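Local coordinates for protein intimin (Escherichia coli, PDB 1F00) that serves as an adhesin of enteropathogenic bacteria, binding a receptor for host-cell attachment, probably through its C-terminal lectin-like domain, at residues Lys209-Leu217 and Ile239-Ala247; Lys251-Asp259 and Asn267-Ala276. All coordinates share one frame; numbering follows the deposited sequence.

Both contacts lie in the C-type lectin-like domain, with centres 10 Å apart, and meet at one antiparallel sheet. Contact 1 sets the residues before helix 214-224, and its first turn, against strand 240-242 and the residues after it; it is largely buried and rests on apolar contacts, one straight backbone bond and three bridging waters. Contact 2 joins strand 254-259 to strand 263-270; it is only partly buried, and its main bonds are the backbone pairs of a hairpin. Strands 240-242 and 254-259, one from each contact, are joined by a probable hydrogen bond from S241 N to Y258 O, while the side chain of D259 reaches I239 N.

Contact 1: Lys209-Leu217 and Ile239-Ala247; sequences KLPSSQNEL and IISWVQQTA
L217, in the first turn of helix 214-224, lays CD1 against CB of S241 at 4.0 Å. The S241 hydroxyl takes no part in this apolar touch: it turns back to I239 O, 2.8 Å from OG and above the carbonyl plane, and also bonds to T279 OG1. At W242 the carbonyl and CB do the touching. Its O lies 3.3 Å from CD of the P211 ring, and CD2 of L210 closes over the same carbonyl and over W242 CB. The indole itself leads away, its NE1 held by V194 O. V243 then wedges against the residues before the helix. With CG1 anti to its own carbonyl carbon (chi1 -54°), that methyl sits 3.8 Å from S213 C and also reaches P211 CB and the CG of Q214. Q244 supplies the one direct hydrogen bond between the segments: its N donates to P211 O over 2.7 Å, almost perfectly straight at 175°. Its side chain leaves with CG anti to the backbone N and bends at chi2 (75°), which carries the amide across L210 at about a right angle, NE2 being 3.8 Å from L210 CB. From there NE2 donates to a water that also accepts from L210 N, and more weakly to a second water that donates to L210 O; a third water links Q244 O with S212 O. Segment 209-217 is steadied from within by S212 N, which donates to E216 OE1 at 2.7 Å, while S213 OG caps the helix with a weak bond from E216 N. A capped helix start docked on strand 240-242 and the residues after it, with helix 196-205 packed behind L210 and W242, fits the C-type lectin-like fold of this domain.

Contact 2: Lys251-Asp259 and Asn267-Ala276; sequences KSGVASTYD and NNIKASESNA
A255 and I269 form the hydrogen-bonded pair of an antiparallel beta hairpin, strands 254-259 and 263-270 of the C-type lectin-like domain. A255 N donates to I269 O at 2.9 Å, and I269 N returns the bond to A255 O at 3.0 Å. One step beyond, A271 N reaches G253 O over 3.1 Å. The non-hydrogen-bonded pair V254 and K270 lies between these two levels. G253, with positive phi, ends helix 247-252 in a Schellman motif, so its carbonyl joins the helix end to the strand pairing. The same oxygen accepts from a water that also takes the N-H of S272; beside it, K270 NZ donates to S272 OG at 2.7 Å, across the type I turn from K270 to E273. Two residues, N267 and N268, stand against the single S256 between the A255-I269 pair and the backbone bond of T257 with L266, consistent with a beta bulge. N268 has left-handed backbone angles, and a water bridges the strands here, accepting from N268 N and donating to S256 OG. Packing follows the backbone closely. V254 lies against I269 O, 3.1 Å from its CA in a CH...O contact, with CG2 over N268 CA. A255 and I269 send their side chains to the same face of the sheet, where W242 covers A255. Strand 254-259 and the 267-270 part of its partner run at 118° between their N-to-C directions, well short of antiparallel, and the chain after K270 curls back beneath this face to bring A276 up to T257. T257 puts CG2 anti to its carbonyl carbon, which brings this methyl to I269 CG1 at 4.2 Å and A276 CB at 4.1 Å.

Contact 1: Lys209-Leu217 and Ile239-Ala247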
loop_
_atom_site.group_PDB
_atom_site.type_symbol
_atom_site.label_atom_id
_atom_site.label_comp_id
_atom_site.label_asym_id
_atom_site.label_seq_id
_atom_site.Cartn_x
_atom_site.Cartn_y
_atom_site.Cartn_z
ATOM N N LYS A 209 -12.638 -27.988 -0.882
ATOM C CA LYS A 209 -13.962 -28.603 -0.989
ATOM C C LYS A 209 -14.821 -27.811 -1.978
ATOM O O LYS A 209 -14.476 -26.690 -2.340
ATOM C CB LYS A 209 -14.657 -28.593 0.379
ATOM C CG LYS A 209 -13.836 -29.197 1.517
ATOM C CD LYS A 209 -14.587 -29.131 2.840
ATOM C CE LYS A 209 -13.734 -29.657 3.993
ATOM N NZ LYS A 209 -13.266 -31.057 3.730
ATOM N N LEU A 210 -15.935 -28.391 -2.417
ATOM C CA LEU A 210 -16.835 -27.685 -3.322
ATOM C C LEU A 210 -17.545 -26.621 -2.492
ATOM O O LEU A 210 -17.584 -26.713 -1.260
ATOM C CB LEU A 210 -17.912 -28.626 -3.885
ATOM C CG LEU A 210 -17.655 -29.492 -5.123
ATOM C CD1 LEU A 210 -18.904 -30.293 -5.446
ATOM C CD2 LEU A 210 -17.286 -28.612 -6.295
ATOM N N PRO A 211 -18.086 -25.579 -3.148
ATOM C CA PRO A 211 -18.791 -24.563 -2.366
ATOM C C PRO A 211 -19.912 -25.349 -1.670
ATOM O O PRO A 211 -20.489 -26.256 -2.268
ATOM C CB PRO A 211 -19.327 -23.618 -3.440
ATOM C CG PRO A 211 -18.255 -23.681 -4.489
ATOM C CD PRO A 211 -17.940 -25.162 -4.556
ATOM N N SER A 212 -20.219 -25.018 -0.423
ATOM C CA SER A 212 -21.260 -25.752 0.298
ATOM C C SER A 212 -22.654 -25.430 -0.204
ATOM O O SER A 212 -23.592 -26.205 -0.003
ATOM C CB SER A 212 -21.207 -25.420 1.786
ATOM O OG SER A 212 -21.581 -24.072 1.997
ATOM N N SER A 213 -22.785 -24.287 -0.866
ATOM C CA SER A 213 -24.081 -23.833 -1.331
ATOM C C SER A 213 -23.919 -22.611 -2.221
ATOM O O SER A 213 -22.825 -22.067 -2.351
ATOM C CB SER A 213 -24.901 -23.417 -0.119
ATOM O OG SER A 213 -24.165 -22.432 0.606
ATOM N N GLN A 214 -25.025 -22.173 -2.807
ATOM C CA GLN A 214 -25.017 -20.983 -3.643
ATOM C C GLN A 214 -24.667 -19.801 -2.736
ATOM O O GLN A 214 -23.999 -18.854 -3.153
ATOM C CB GLN A 214 -26.395 -20.796 -4.292
ATOM C CG GLN A 214 -26.669 -21.830 -5.392
ATOM C CD GLN A 214 -28.142 -21.986 -5.735
ATOM O OE1 GLN A 214 -28.489 -22.450 -6.823
ATOM N NE2 GLN A 214 -29.013 -21.614 -4.807
ATOM N N ASN A 215 -25.103 -19.873 -1.482
ATOM C CA ASN A 215 -24.830 -18.813 -0.514
ATOM C C ASN A 215 -23.330 -18.541 -0.361
ATOM O O ASN A 215 -22.899 -17.384 -0.362
ATOM C CB ASN A 215 -25.449 -19.181 0.844
ATOM C CG ASN A 215 -25.252 -18.104 1.892
ATOM O OD1 ASN A 215 -24.160 -17.938 2.435
ATOM N ND2 ASN A 215 -26.313 -17.359 2.178
ATOM N N GLU A 216 -22.527 -19.596 -0.254
ATOM C CA GLU A 216 -21.086 -19.414 -0.087
ATOM C C GLU A 216 -20.444 -18.643 -1.244
ATOM O O GLU A 216 -19.577 -17.804 -1.017
ATOM C CB GLU A 216 -20.384 -20.770 0.104
ATOM C CG GLU A 216 -18.874 -20.645 0.375
ATOM C CD GLU A 216 -18.267 -21.913 0.970
ATOM O OE1 GLU A 216 -18.568 -23.011 0.471
ATOM O OE2 GLU A 216 -17.478 -21.813 1.935
ATOM N N LEU A 217 -20.869 -18.914 -2.478
ATOM C CA LEU A 217 -20.313 -18.204 -3.630
ATOM C C LEU A 217 -20.954 -16.824 -3.795
ATOM O O LEU A 217 -20.333 -15.897 -4.311
ATOM C CB LEU A 217 -20.484 -19.023 -4.915
ATOM C CG LEU A 217 -19.606 -20.278 -5.033
ATOM C CD1 LEU A 217 -19.729 -20.870 -6.426
ATOM C CD2 LEU A 217 -18.157 -19.916 -4.749
ATOM N N ILE A 239 -18.802 -18.140 -15.318
ATOM C CA ILE A 239 -18.048 -18.985 -14.410
ATOM C C ILE A 239 -19.065 -19.734 -13.562
ATOM O O ILE A 239 -19.050 -19.682 -12.329
ATOM C CB ILE A 239 -17.081 -18.178 -13.518
ATOM C CG1 ILE A 239 -16.065 -17.445 -14.403
ATOM C CG2 ILE A 239 -16.323 -19.122 -12.579
ATOM C CD1 ILE A 239 -14.979 -16.691 -13.633
ATOM N N ILE A 240 -19.978 -20.407 -14.257
ATOM C CA ILE A 240 -21.010 -21.210 -13.612
ATOM C C ILE A 240 -20.266 -22.333 -12.884
ATOM O O ILE A 240 -19.492 -23.074 -13.493
ATOM C CB ILE A 240 -21.996 -21.776 -14.675
ATOM C CG1 ILE A 240 -23.017 -22.701 -14.009
ATOM C CG2 ILE A 240 -21.229 -22.498 -15.781
ATOM C CD1 ILE A 240 -24.094 -23.198 -14.967
ATOM N N SER A 241 -20.497 -22.449 -11.578
ATOM C CA SER A 241 -19.799 -23.436 -10.759
ATOM C C SER A 241 -20.706 -24.332 -9.922
ATOM O O SER A 241 -21.713 -23.883 -9.382
ATOM C CB SER A 241 -18.830 -22.713 -9.817
ATOM O OG SER A 241 -18.159 -21.659 -10.487
ATOM N N TRP A 242 -20.318 -25.596 -9.799
ATOM C CA TRP A 242 -21.073 -26.574 -9.019
ATOM C C TRP A 242 -21.055 -26.219 -7.531
ATOM O O TRP A 242 -20.080 -25.642 -7.044
ATOM C CB TRP A 242 -20.439 -27.963 -9.133
ATOM C CG TRP A 242 -20.395 -28.584 -10.494
ATOM C CD1 TRP A 242 -19.291 -28.775 -11.272
ATOM C CD2 TRP A 242 -21.492 -29.179 -11.196
ATOM N NE1 TRP A 242 -19.629 -29.461 -12.415
ATOM C CE2 TRP A 242 -20.973 -29.724 -12.393
ATOM C CE3 TRP A 242 -22.861 -29.310 -10.928
ATOM C CZ2 TRP A 242 -21.778 -30.392 -13.323
ATOM C CZ3 TRP A 242 -23.664 -29.977 -11.856
ATOM C CH2 TRP A 242 -23.115 -30.510 -13.038
ATOM N N VAL A 243 -22.130 -26.552 -6.821
ATOM C CA VAL A 243 -22.175 -26.354 -5.371
ATOM C C VAL A 243 -22.542 -27.726 -4.813
ATOM O O VAL A 243 -23.217 -28.506 -5.488
ATOM C CB VAL A 243 -23.231 -25.296 -4.897
ATOM C CG1 VAL A 243 -23.017 -23.977 -5.623
ATOM C CG2 VAL A 243 -24.645 -25.818 -5.087
ATOM N N GLN A 244 -22.088 -28.026 -3.597
ATOM C CA GLN A 244 -22.359 -29.317 -2.956
ATOM C C GLN A 244 -23.823 -29.747 -3.098
ATOM O O GLN A 244 -24.739 -28.945 -2.908
ATOM C CB GLN A 244 -21.997 -29.252 -1.464
ATOM C CG GLN A 244 -22.012 -30.609 -0.759
ATOM C CD GLN A 244 -20.806 -31.458 -1.108
ATOM O OE1 GLN A 244 -20.887 -32.690 -1.147
ATOM N NE2 GLN A 244 -19.671 -30.805 -1.350
ATOM N N GLN A 245 -24.041 -31.015 -3.424
ATOM C CA GLN A 245 -25.403 -31.533 -3.575
ATOM C C GLN A 245 -26.104 -31.602 -2.224
ATOM O O GLN A 245 -25.472 -31.896 -1.207
ATOM C CB GLN A 245 -25.396 -32.960 -4.143
ATOM C CG GLN A 245 -25.105 -33.112 -5.632
ATOM C CD GLN A 245 -25.065 -34.579 -6.040
ATOM O OE1 GLN A 245 -24.396 -35.386 -5.399
ATOM N NE2 GLN A 245 -25.782 -34.929 -7.106
ATOM N N THR A 246 -27.405 -31.326 -2.211
ATOM C CA THR A 246 -28.172 -31.464 -0.982
ATOM C C THR A 246 -28.542 -32.947 -1.012
ATOM O O THR A 246 -28.289 -33.638 -2.008
ATOM C CB THR A 246 -29.485 -30.643 -0.993
ATOM O OG1 THR A 246 -30.317 -31.088 -2.074
ATOM C CG2 THR A 246 -29.195 -29.152 -1.142
ATOM N N ALA A 247 -29.130 -33.450 0.064
ATOM C CA ALA A 247 -29.525 -34.853 0.087
ATOM C C ALA A 247 -30.479 -35.118 -1.079
ATOM O O ALA A 247 -30.391 -36.146 -1.754
ATOM C CB ALA A 247 -30.199 -35.185 1.413
HETATM O O HOH W 1 -18.778 -28.707 0.270
HETATM O O HOH W 2 -16.770 -31.042 -1.668
HETATM O O HOH W 3 -25.791 -27.367 -1.078
#

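Contact 2: Lys251-Asp259 and Asn267-Ala276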
loop_
_atom_site.group_PDB
_atom_site.type_symbol
_atom_site.label_atom_id
_atom_site.label_comp_id
_atom_site.label_asym_id
_atom_site.label_seq_id
_atom_site.Cartn_x
_atom_site.Cartn_y
_atom_site.Cartn_z
ATOM N N LYS A 251 -30.049 -37.674 -4.497
ATOM C CA LYS A 251 -31.036 -38.700 -4.769
ATOM C C LYS A 251 -31.525 -38.671 -6.219
ATOM O O LYS A 251 -31.800 -39.720 -6.798
ATOM C CB LYS A 251 -32.213 -38.527 -3.810
ATOM C CG LYS A 251 -33.101 -39.739 -3.682
ATOM C CD LYS A 251 -34.056 -39.573 -2.513
ATOM C CE LYS A 251 -34.946 -40.791 -2.357
ATOM N NZ LYS A 251 -35.896 -40.631 -1.217
ATOM N N SER A 252 -31.600 -37.476 -6.806
ATOM C CA SER A 252 -32.086 -37.314 -8.178
ATOM C C SER A 252 -31.017 -37.141 -9.251
ATOM O O SER A 252 -31.346 -36.984 -10.427
ATOM C CB SER A 252 -33.046 -36.121 -8.252
ATOM O OG SER A 252 -34.133 -36.283 -7.353
ATOM N N GLY A 253 -29.748 -37.142 -8.855
ATOM C CA GLY A 253 -28.678 -36.994 -9.827
ATOM C C GLY A 253 -28.509 -35.603 -10.424
ATOM O O GLY A 253 -28.148 -35.472 -11.592
ATOM N N VAL A 254 -28.764 -34.569 -9.627
ATOM C CA VAL A 254 -28.619 -33.191 -10.093
ATOM C C VAL A 254 -27.905 -32.356 -9.035
ATOM O O VAL A 254 -27.633 -32.832 -7.932
ATOM C CB VAL A 254 -29.996 -32.540 -10.394
ATOM C CG1 VAL A 254 -30.760 -33.393 -11.395
ATOM C CG2 VAL A 254 -30.800 -32.364 -9.102
ATOM N N ALA A 255 -27.580 -31.118 -9.388
ATOM C CA ALA A 255 -26.921 -30.213 -8.460
ATOM C C ALA A 255 -27.252 -28.787 -8.846
ATOM O O ALA A 255 -27.763 -28.529 -9.944
ATOM C CB ALA A 255 -25.403 -30.421 -8.493
ATOM N N SER A 256 -26.973 -27.864 -7.933
ATOM C CA SER A 256 -27.206 -26.459 -8.187
ATOM C C SER A 256 -25.876 -25.825 -8.551
ATOM O O SER A 256 -24.815 -26.443 -8.394
ATOM C CB SER A 256 -27.794 -25.778 -6.950
ATOM O OG SER A 256 -29.116 -26.229 -6.723
ATOM N N THR A 257 -25.942 -24.598 -9.056
ATOM C CA THR A 257 -24.747 -23.864 -9.440
ATOM C C THR A 257 -24.923 -22.381 -9.140
ATOM O O THR A 257 -26.042 -21.895 -8.919
ATOM C CB THR A 257 -24.466 -23.970 -10.956
ATOM O OG1 THR A 257 -25.519 -23.311 -11.670
ATOM C CG2 THR A 257 -24.375 -25.435 -11.407
ATOM N N TYR A 258 -23.802 -21.674 -9.113
ATOM C CA TYR A 258 -23.805 -20.237 -8.917
ATOM C C TYR A 258 -22.741 -19.765 -9.895
ATOM O O TYR A 258 -21.724 -20.437 -10.091
ATOM C CB TYR A 258 -23.428 -19.843 -7.489
ATOM C CG TYR A 258 -23.538 -18.351 -7.259
ATOM C CD1 TYR A 258 -24.767 -17.754 -6.956
ATOM C CD2 TYR A 258 -22.417 -17.529 -7.372
ATOM C CE1 TYR A 258 -24.874 -16.371 -6.770
ATOM C CE2 TYR A 258 -22.511 -16.149 -7.191
ATOM C CZ TYR A 258 -23.738 -15.576 -6.889
ATOM O OH TYR A 258 -23.816 -14.212 -6.705
ATOM N N ASP A 259 -22.980 -18.619 -10.516
ATOM C CA ASP A 259 -22.070 -18.088 -11.513
ATOM C C ASP A 259 -21.320 -16.883 -10.952
ATOM O O ASP A 259 -21.929 -15.854 -10.651
ATOM C CB ASP A 259 -22.895 -17.701 -12.748
ATOM C CG ASP A 259 -22.053 -17.494 -13.982
ATOM O OD1 ASP A 259 -22.492 -17.939 -15.070
ATOM O OD2 ASP A 259 -20.969 -16.880 -13.878
ATOM N N ASN A 267 -30.666 -24.450 -10.455
ATOM C CA ASN A 267 -30.881 -25.729 -9.789
ATOM C C ASN A 267 -31.269 -26.798 -10.819
ATOM O O ASN A 267 -31.466 -26.495 -12.002
ATOM C CB ASN A 267 -32.000 -25.597 -8.754
ATOM C CG ASN A 267 -31.823 -24.390 -7.853
ATOM O OD1 ASN A 267 -30.876 -24.313 -7.070
ATOM N ND2 ASN A 267 -32.742 -23.432 -7.962
ATOM N N ASN A 268 -31.368 -28.044 -10.358
ATOM C CA ASN A 268 -31.762 -29.162 -11.209
ATOM C C ASN A 268 -30.856 -29.379 -12.414
ATOM O O ASN A 268 -31.316 -29.801 -13.476
ATOM C CB ASN A 268 -33.199 -28.960 -11.700
ATOM C CG ASN A 268 -34.188 -28.834 -10.563
ATOM O OD1 ASN A 268 -34.952 -27.870 -10.498
ATOM N ND2 ASN A 268 -34.189 -29.810 -9.665
ATOM N N ILE A 269 -29.572 -29.080 -12.253
ATOM C CA ILE A 269 -28.615 -29.268 -13.337
ATOM C C ILE A 269 -28.121 -30.717 -13.290
ATOM O O ILE A 269 -27.675 -31.187 -12.246
ATOM C CB ILE A 269 -27.428 -28.291 -13.182
ATOM C CG1 ILE A 269 -27.956 -26.857 -13.083
ATOM C CG2 ILE A 269 -26.485 -28.409 -14.373
ATOM C CD1 ILE A 269 -28.693 -26.386 -14.332
ATOM N N LYS A 270 -28.216 -31.429 -14.411
ATOM C CA LYS A 270 -27.791 -32.831 -14.464
ATOM C C LYS A 270 -26.328 -32.947 -14.048
ATOM O O LYS A 270 -25.448 -32.373 -14.686
ATOM C CB LYS A 270 -27.986 -33.394 -15.875
ATOM C CG LYS A 270 -28.040 -34.909 -15.923
ATOM C CD LYS A 270 -28.359 -35.415 -17.325
ATOM C CE LYS A 270 -28.839 -36.859 -17.281
ATOM N NZ LYS A 270 -27.924 -37.707 -16.463
ATOM N N ALA A 271 -26.082 -33.705 -12.981
ATOM C CA ALA A 271 -24.743 -33.879 -12.422
ATOM C C ALA A 271 -23.767 -34.753 -13.208
ATOM O O ALA A 271 -22.549 -34.545 -13.139
ATOM C CB ALA A 271 -24.857 -34.414 -10.993
ATOM N N SER A 272 -24.286 -35.728 -13.943
ATOM C CA SER A 272 -23.431 -36.630 -14.708
ATOM C C SER A 272 -22.894 -36.025 -15.999
ATOM O O SER A 272 -22.201 -36.702 -16.758
ATOM C CB SER A 272 -24.182 -37.927 -15.027
ATOM O OG SER A 272 -25.290 -37.674 -15.870
ATOM N N GLU A 273 -23.216 -34.759 -16.250
ATOM C CA GLU A 273 -22.746 -34.066 -17.450
ATOM C C GLU A 273 -21.782 -32.941 -17.066
ATOM O O GLU A 273 -21.805 -32.462 -15.937
ATOM C CB GLU A 273 -23.919 -33.454 -18.213
ATOM C CG GLU A 273 -25.071 -34.398 -18.495
ATOM C CD GLU A 273 -26.071 -33.795 -19.465
ATOM O OE1 GLU A 273 -26.479 -32.628 -19.259
ATOM O OE2 GLU A 273 -26.449 -34.491 -20.431
ATOM N N SER A 274 -20.941 -32.518 -18.007
ATOM C CA SER A 274 -19.990 -31.437 -17.738
ATOM C C SER A 274 -20.697 -30.100 -17.976
ATOM O O SER A 274 -20.422 -29.380 -18.942
ATOM C CB SER A 274 -18.763 -31.583 -18.643
ATOM O OG SER A 274 -19.148 -31.751 -19.994
ATOM N N ASN A 275 -21.607 -29.785 -17.061
ATOM C CA ASN A 275 -22.432 -28.587 -17.108
ATOM C C ASN A 275 -21.877 -27.375 -16.359
ATOM O O ASN A 275 -22.423 -26.280 -16.465
ATOM C CB ASN A 275 -23.825 -28.924 -16.562
ATOM C CG ASN A 275 -24.643 -29.767 -17.525
ATOM O OD1 ASN A 275 -25.461 -30.599 -17.114
ATOM N ND2 ASN A 275 -24.439 -29.543 -18.819
ATOM N N ALA A 276 -20.798 -27.556 -15.609
ATOM C CA ALA A 276 -20.243 -26.435 -14.865
ATOM C C ALA A 276 -18.756 -26.565 -14.600
ATOM O O ALA A 276 -18.164 -27.614 -14.839
ATOM C CB ALA A 276 -20.995 -26.274 -13.543
HETATM O O HOH W 4 -27.029 -37.172 -13.250
HETATM O O HOH W 5 -30.479 -28.568 -7.684
#